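Local coordinates for RNA-binding protein RMD9, mitochondrial (Saccharomyces cerevisiae S288C, PDB 7A9X), which binds a dodecameric sequence motif in the 3'-untranslated regions of mitochondrial mRNAs and takes part in their processing or stability, at residues D480-R485 against Y562-G567. Numbering follows the deposited sequence.
Sequences DLSALR and YRYTTG. With nucleotides of chain B.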
ATOM      1  N   ASP A 480      15.901 -10.959  -6.568  1.00 76.89           N
ATOM      2  CA  ASP A 480      16.341 -12.167  -7.258  1.00 81.46           C
ATOM      3  C   ASP A 480      17.372 -12.927  -6.433  1.00 82.92           C
ATOM      4  O   ASP A 480      17.282 -14.152  -6.292  1.00 82.85           O
ATOM      5  CB  ASP A 480      16.907 -11.808  -8.633  1.00 82.31           C
ATOM      6  CG  ASP A 480      15.863 -11.222  -9.559  1.00 82.97           C
ATOM      7  OD1 ASP A 480      14.757 -11.796  -9.641  1.00 78.75           O
ATOM      8  OD2 ASP A 480      16.139 -10.183 -10.193  1.00 85.63           O
ATOM      9  N   LEU A 481      18.351 -12.215  -5.871  1.00 80.67           N
ATOM     10  CA  LEU A 481      19.368 -12.873  -5.059  1.00 80.79           C
ATOM     11  C   LEU A 481      18.814 -13.312  -3.710  1.00 81.84           C
ATOM     12  O   LEU A 481      19.252 -14.332  -3.166  1.00 76.43           O
ATOM     13  CB  LEU A 481      20.569 -11.945  -4.867  1.00 79.41           C
ATOM     14  CG  LEU A 481      21.305 -11.512  -6.138  1.00 94.09           C
ATOM     15  CD1 LEU A 481      22.444 -10.564  -5.799  1.00100.43           C
ATOM     16  CD2 LEU A 481      21.821 -12.722  -6.905  1.00 93.62           C
ATOM     17  N   SER A 482      17.862 -12.557  -3.154  1.00 79.00           N
ATOM     18  CA  SER A 482      17.242 -12.959  -1.898  1.00 72.14           C
ATOM     19  C   SER A 482      16.519 -14.293  -2.034  1.00 74.77           C
ATOM     20  O   SER A 482      16.491 -15.084  -1.084  1.00 70.92           O
ATOM     21  CB  SER A 482      16.274 -11.877  -1.420  1.00 75.11           C
ATOM     22  OG  SER A 482      16.957 -10.684  -1.073  1.00 70.57           O
ATOM     23  N   ALA A 483      15.935 -14.560  -3.205  1.00 73.56           N
ATOM     24  CA  ALA A 483      15.269 -15.839  -3.425  1.00 73.57           C
ATOM     25  C   ALA A 483      16.272 -16.985  -3.472  1.00 75.93           C
ATOM     26  O   ALA A 483      16.008 -18.069  -2.942  1.00 78.07           O
ATOM     27  CB  ALA A 483      14.450 -15.790  -4.714  1.00 70.61           C
ATOM     28  N   LEU A 484      17.427 -16.768  -4.106  1.00 82.45           N
ATOM     29  CA  LEU A 484      18.459 -17.800  -4.122  1.00 84.94           C
ATOM     30  C   LEU A 484      19.047 -18.003  -2.731  1.00 85.56           C
ATOM     31  O   LEU A 484      19.345 -19.136  -2.334  1.00 90.47           O
ATOM     32  CB  LEU A 484      19.554 -17.428  -5.123  1.00 89.58           C
ATOM     33  CG  LEU A 484      20.626 -18.474  -5.438  1.00 92.86           C
ATOM     34  CD1 LEU A 484      20.034 -19.665  -6.180  1.00 90.40           C
ATOM     35  CD2 LEU A 484      21.754 -17.843  -6.240  1.00 96.38           C
ATOM     36  N   ARG A 485      19.217 -16.916  -1.975  1.00 85.36           N
ATOM     37  CA  ARG A 485      19.698 -17.035  -0.603  1.00 83.22           C
ATOM     38  C   ARG A 485      18.709 -17.798   0.269  1.00 80.85           C
ATOM     39  O   ARG A 485      19.108 -18.662   1.058  1.00 81.11           O
ATOM     40  CB  ARG A 485      19.974 -15.646  -0.029  1.00 77.63           C
ATOM     41  CG  ARG A 485      20.177 -15.613   1.472  1.00 78.61           C
ATOM     42  CD  ARG A 485      19.032 -14.879   2.146  1.00 84.10           C
ATOM     43  NE  ARG A 485      18.991 -13.476   1.750  1.00 90.27           N
ATOM     44  CZ  ARG A 485      17.945 -12.675   1.929  1.00 87.21           C
ATOM     45  NH1 ARG A 485      18.007 -11.410   1.539  1.00 86.44           N
ATOM     46  NH2 ARG A 485      16.837 -13.140   2.489  1.00 82.64           N
ATOM     47  N   TYR A 562      28.789  -7.882  -1.222  1.00 96.10           N
ATOM     48  CA  TYR A 562      28.939  -7.771   0.227  1.00107.87           C
ATOM     49  C   TYR A 562      27.616  -8.042   0.934  1.00106.96           C
ATOM     50  O   TYR A 562      27.590  -8.657   2.008  1.00108.41           O
ATOM     51  CB  TYR A 562      29.473  -6.386   0.599  1.00106.15           C
ATOM     52  CG  TYR A 562      29.599  -6.148   2.091  1.00108.15           C
ATOM     53  CD1 TYR A 562      28.541  -5.623   2.825  1.00106.59           C
ATOM     54  CD2 TYR A 562      30.780  -6.439   2.762  1.00112.75           C
ATOM     55  CE1 TYR A 562      28.649  -5.405   4.185  1.00109.34           C
ATOM     56  CE2 TYR A 562      30.900  -6.219   4.125  1.00116.79           C
ATOM     57  CZ  TYR A 562      29.832  -5.705   4.830  1.00118.47           C
ATOM     58  OH  TYR A 562      29.946  -5.487   6.183  1.00124.68           O
ATOM     59  N   ARG A 563      26.510  -7.585   0.346  1.00 99.24           N
ATOM     60  CA  ARG A 563      25.201  -7.739   0.973  1.00 93.22           C
ATOM     61  C   ARG A 563      24.830  -9.211   1.124  1.00 96.15           C
ATOM     62  O   ARG A 563      24.329  -9.634   2.173  1.00 91.85           O
ATOM     63  CB  ARG A 563      24.148  -6.995   0.150  1.00 87.04           C
ATOM     64  CG  ARG A 563      22.706  -7.317   0.509  1.00 81.50           C
ATOM     65  CD  ARG A 563      21.747  -6.634  -0.455  1.00 79.90           C
ATOM     66  NE  ARG A 563      20.363  -7.033  -0.219  1.00 83.61           N
ATOM     67  CZ  ARG A 563      19.480  -6.308   0.460  1.00 86.15           C
ATOM     68  NH1 ARG A 563      18.241  -6.753   0.626  1.00 84.49           N
ATOM     69  NH2 ARG A 563      19.832  -5.135   0.970  1.00 86.91           N
ATOM     70  N   TYR A 564      25.073 -10.008   0.084  1.00 97.04           N
ATOM     71  CA  TYR A 564      24.682 -11.410   0.069  1.00 94.39           C
ATOM     72  C   TYR A 564      25.839 -12.344   0.406  1.00103.61           C
ATOM     73  O   TYR A 564      25.820 -13.518   0.022  1.00106.06           O
ATOM     74  CB  TYR A 564      24.078 -11.764  -1.288  1.00 89.62           C
ATOM     75  CG  TYR A 564      22.709 -11.160  -1.490  1.00 92.30           C
ATOM     76  CD1 TYR A 564      21.581 -11.745  -0.925  1.00 89.12           C
ATOM     77  CD2 TYR A 564      22.544  -9.998  -2.236  1.00 96.67           C
ATOM     78  CE1 TYR A 564      20.328 -11.193  -1.102  1.00 91.29           C
ATOM     79  CE2 TYR A 564      21.295  -9.441  -2.420  1.00 93.71           C
ATOM     80  CZ  TYR A 564      20.190 -10.041  -1.850  1.00 89.73           C
ATOM     81  OH  TYR A 564      18.941  -9.491  -2.027  1.00 81.93           O
ATOM     82  N   THR A 565      26.841 -11.847   1.128  1.00108.83           N
ATOM     83  CA  THR A 565      27.971 -12.668   1.547  1.00107.16           C
ATOM     84  C   THR A 565      28.381 -12.287   2.963  1.00108.12           C
ATOM     85  O   THR A 565      28.005 -12.962   3.927  1.00111.12           O
ATOM     86  CB  THR A 565      29.147 -12.512   0.574  1.00103.94           C
ATOM     87  OG1 THR A 565      28.743 -12.932  -0.736  1.00 97.69           O
ATOM     88  CG2 THR A 565      30.342 -13.339   1.006  1.00113.09           C
ATOM     89  N   THR A 566      29.140 -11.200   3.102  1.00108.88           N
ATOM     90  CA  THR A 566      29.564 -10.769   4.430  1.00110.72           C
ATOM     91  C   THR A 566      28.387 -10.244   5.242  1.00108.86           C
ATOM     92  O   THR A 566      28.242 -10.581   6.422  1.00110.46           O
ATOM     93  CB  THR A 566      30.658  -9.709   4.309  1.00116.89           C
ATOM     94  OG1 THR A 566      31.718 -10.214   3.488  1.00127.58           O
ATOM     95  CG2 THR A 566      31.213  -9.350   5.682  1.00117.51           C
ATOM     96  N   GLY A 567      27.531  -9.424   4.627  1.00105.36           N
ATOM     97  CA  GLY A 567      26.366  -8.922   5.332  1.00 99.73           C
ATOM     98  C   GLY A 567      25.340  -9.993   5.635  1.00103.15           C
ATOM     99  O   GLY A 567      24.696  -9.957   6.687  1.00107.10           O
TER
ATOM    100  P     U B  14      17.121  -4.176   3.735  1.00 92.21           P
ATOM    101  OP1   U B  14      16.618  -2.781   3.697  1.00 93.16           O
ATOM    102  OP2   U B  14      17.015  -5.019   2.519  1.00 88.09           O
ATOM    103  O5'   U B  14      18.649  -4.137   4.190  1.00 97.19           O
ATOM    104  C5'   U B  14      19.039  -3.480   5.393  1.00 98.24           C
ATOM    105  C4'   U B  14      20.502  -3.688   5.708  1.00107.72           C
ATOM    106  O4'   U B  14      20.779  -5.115   5.774  1.00107.36           O
ATOM    107  C3'   U B  14      21.486  -3.107   4.693  1.00113.34           C
ATOM    108  O3'   U B  14      22.651  -2.635   5.372  1.00115.12           O
ATOM    109  C2'   U B  14      21.847  -4.321   3.840  1.00113.53           C
ATOM    110  O2'   U B  14      23.100  -4.237   3.193  1.00120.41           O
ATOM    111  C1'   U B  14      21.819  -5.443   4.873  1.00107.21           C
ATOM    112  N1    U B  14      21.530  -6.765   4.298  1.00101.14           N
ATOM    113  C2    U B  14      22.551  -7.692   4.252  1.00101.57           C
ATOM    114  O2    U B  14      23.669  -7.463   4.675  1.00110.85           O
ATOM    115  N3    U B  14      22.210  -8.900   3.693  1.00 93.85           N
ATOM    116  C4    U B  14      20.979  -9.263   3.187  1.00 92.19           C
ATOM    117  O4    U B  14      20.823 -10.389   2.713  1.00 91.39           O
ATOM    118  C5    U B  14      19.976  -8.244   3.270  1.00 92.45           C
ATOM    119  C6    U B  14      20.280  -7.060   3.809  1.00 97.13           C
ATOM    120  P     U B  13      15.567  -9.148   1.899  1.00 75.10           P
ATOM    121  OP1   U B  13      16.842  -9.409   1.184  1.00 76.39           O
ATOM    122  OP2   U B  13      14.759 -10.290   2.397  1.00 88.65           O
ATOM    123  O5'   U B  13      15.874  -8.199   3.139  1.00 76.22           O
ATOM    124  C5'   U B  13      14.825  -7.574   3.865  1.00 75.33           C
ATOM    125  C4'   U B  13      15.307  -7.107   5.214  1.00 79.90           C
ATOM    126  O4'   U B  13      15.609  -8.260   6.043  1.00 80.17           O
ATOM    127  C3'   U B  13      16.596  -6.298   5.201  1.00 90.35           C
ATOM    128  O3'   U B  13      16.368  -4.922   4.944  1.00 94.31           O
ATOM    129  C2'   U B  13      17.185  -6.564   6.580  1.00 94.14           C
ATOM    130  O2'   U B  13      16.571  -5.735   7.556  1.00 98.66           O
ATOM    131  C1'   U B  13      16.750  -8.009   6.832  1.00 86.17           C
ATOM    132  N1    U B  13      17.791  -8.999   6.469  1.00 86.53           N
ATOM    133  C2    U B  13      18.949  -9.073   7.225  1.00 92.74           C
ATOM    134  O2    U B  13      19.181  -8.350   8.180  1.00 97.80           O
ATOM    135  N3    U B  13      19.844 -10.031   6.812  1.00 93.22           N
ATOM    136  C4    U B  13      19.705 -10.910   5.756  1.00 87.72           C
ATOM    137  O4    U B  13      20.605 -11.717   5.512  1.00 91.28           O
ATOM    138  C5    U B  13      18.480 -10.778   5.033  1.00 81.75           C
ATOM    139  C6    U B  13      17.590  -9.853   5.408  1.00 79.88           C
ATOM    140  P     C B  12      10.565 -11.915  -0.089  1.00 68.42           P
ATOM    141  OP1   C B  12      11.453 -12.815   0.687  1.00 69.74           O
ATOM    142  OP2   C B  12       9.298 -11.428   0.513  1.00 77.83           O
ATOM    143  O5'   C B  12      11.427 -10.650  -0.532  1.00 69.12           O
ATOM    144  C5'   C B  12      12.774 -10.813  -0.960  1.00 70.45           C
ATOM    145  C4'   C B  12      13.582  -9.546  -0.809  1.00 73.76           C
ATOM    146  O4'   C B  12      13.258  -8.631  -1.892  1.00 73.96           O
ATOM    147  C3'   C B  12      13.378  -8.770   0.493  1.00 71.74           C
ATOM    148  O3'   C B  12      14.630  -8.255   0.943  1.00 73.47           O
ATOM    149  C2'   C B  12      12.470  -7.616   0.073  1.00 70.57           C
ATOM    150  O2'   C B  12      12.594  -6.456   0.868  1.00 71.17           O
ATOM    151  C1'   C B  12      12.922  -7.364  -1.363  1.00 70.50           C
ATOM    152  N1    C B  12      11.884  -6.773  -2.223  1.00 69.08           N
ATOM    153  C2    C B  12      12.225  -5.689  -3.037  1.00 74.70           C
ATOM    154  O2    C B  12      13.390  -5.261  -3.014  1.00 78.69           O
ATOM    155  N3    C B  12      11.283  -5.133  -3.832  1.00 68.08           N
ATOM    156  C4    C B  12      10.042  -5.617  -3.836  1.00 72.60           C
ATOM    157  N4    C B  12       9.150  -5.030  -4.640  1.00 72.29           N
ATOM    158  C5    C B  12       9.662  -6.720  -3.014  1.00 66.58           C
ATOM    159  C6    C B  12      10.606  -7.262  -2.231  1.00 67.72           C
TER
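Tyr564 lays its ring on Leu481 and brings its hydroxyl to Ser482, joining helix 478-486 to the turn after helix 559-563. Both belong to the mainly helical C-terminal region beyond the last pentatricopeptide repeat of this RNA-binding protein, and together they contact C12, U13 and U14 of chain B, the bound RNA. The apolar part is a CH-pi contact: Leu481 CB sits 3.6 Å from the centroid of the Tyr564 ring, while Leu481 CD1 covers the CD2 side. Arg563 CG lies over the opposite face, offset toward the rim, so the ring is clasped between two aliphatic groups.

Tyrosine suits this place because it joins a flat apolar ring to a hydroxyl at its end. Ser482 OG, in the ring plane, makes short hydrogen bonds with Tyr564 OH at 2.5 Å and with OP1 of U13 of chain B at 2.6 Å; with its OG beside the backbone N (chi1 -66°), this small serine reaches hydroxyl and phosphate alike. A phenylalanine in place of Tyr564 would probably leave Ser482 OG and Arg563 NE, which bonds weakly to Tyr564 OH, without the hydroxyl between them.

Two arginines supply charge for the RNA backbone. Arg485, bent at chi2 and chi3, carries NH1 past Tyr564 CE1 to OP1 of U13 of chain B, its guanidinium 22° from the ring plane. Arg563 instead stays extended from CG to NE, and its guanidinium lies over C5 of U14 of chain B. Its NH1 donates to OP2 of the same nucleotide at 2.8 Å, while its backbone O accepts a weak bond from the N3 of that base at 2.7 Å.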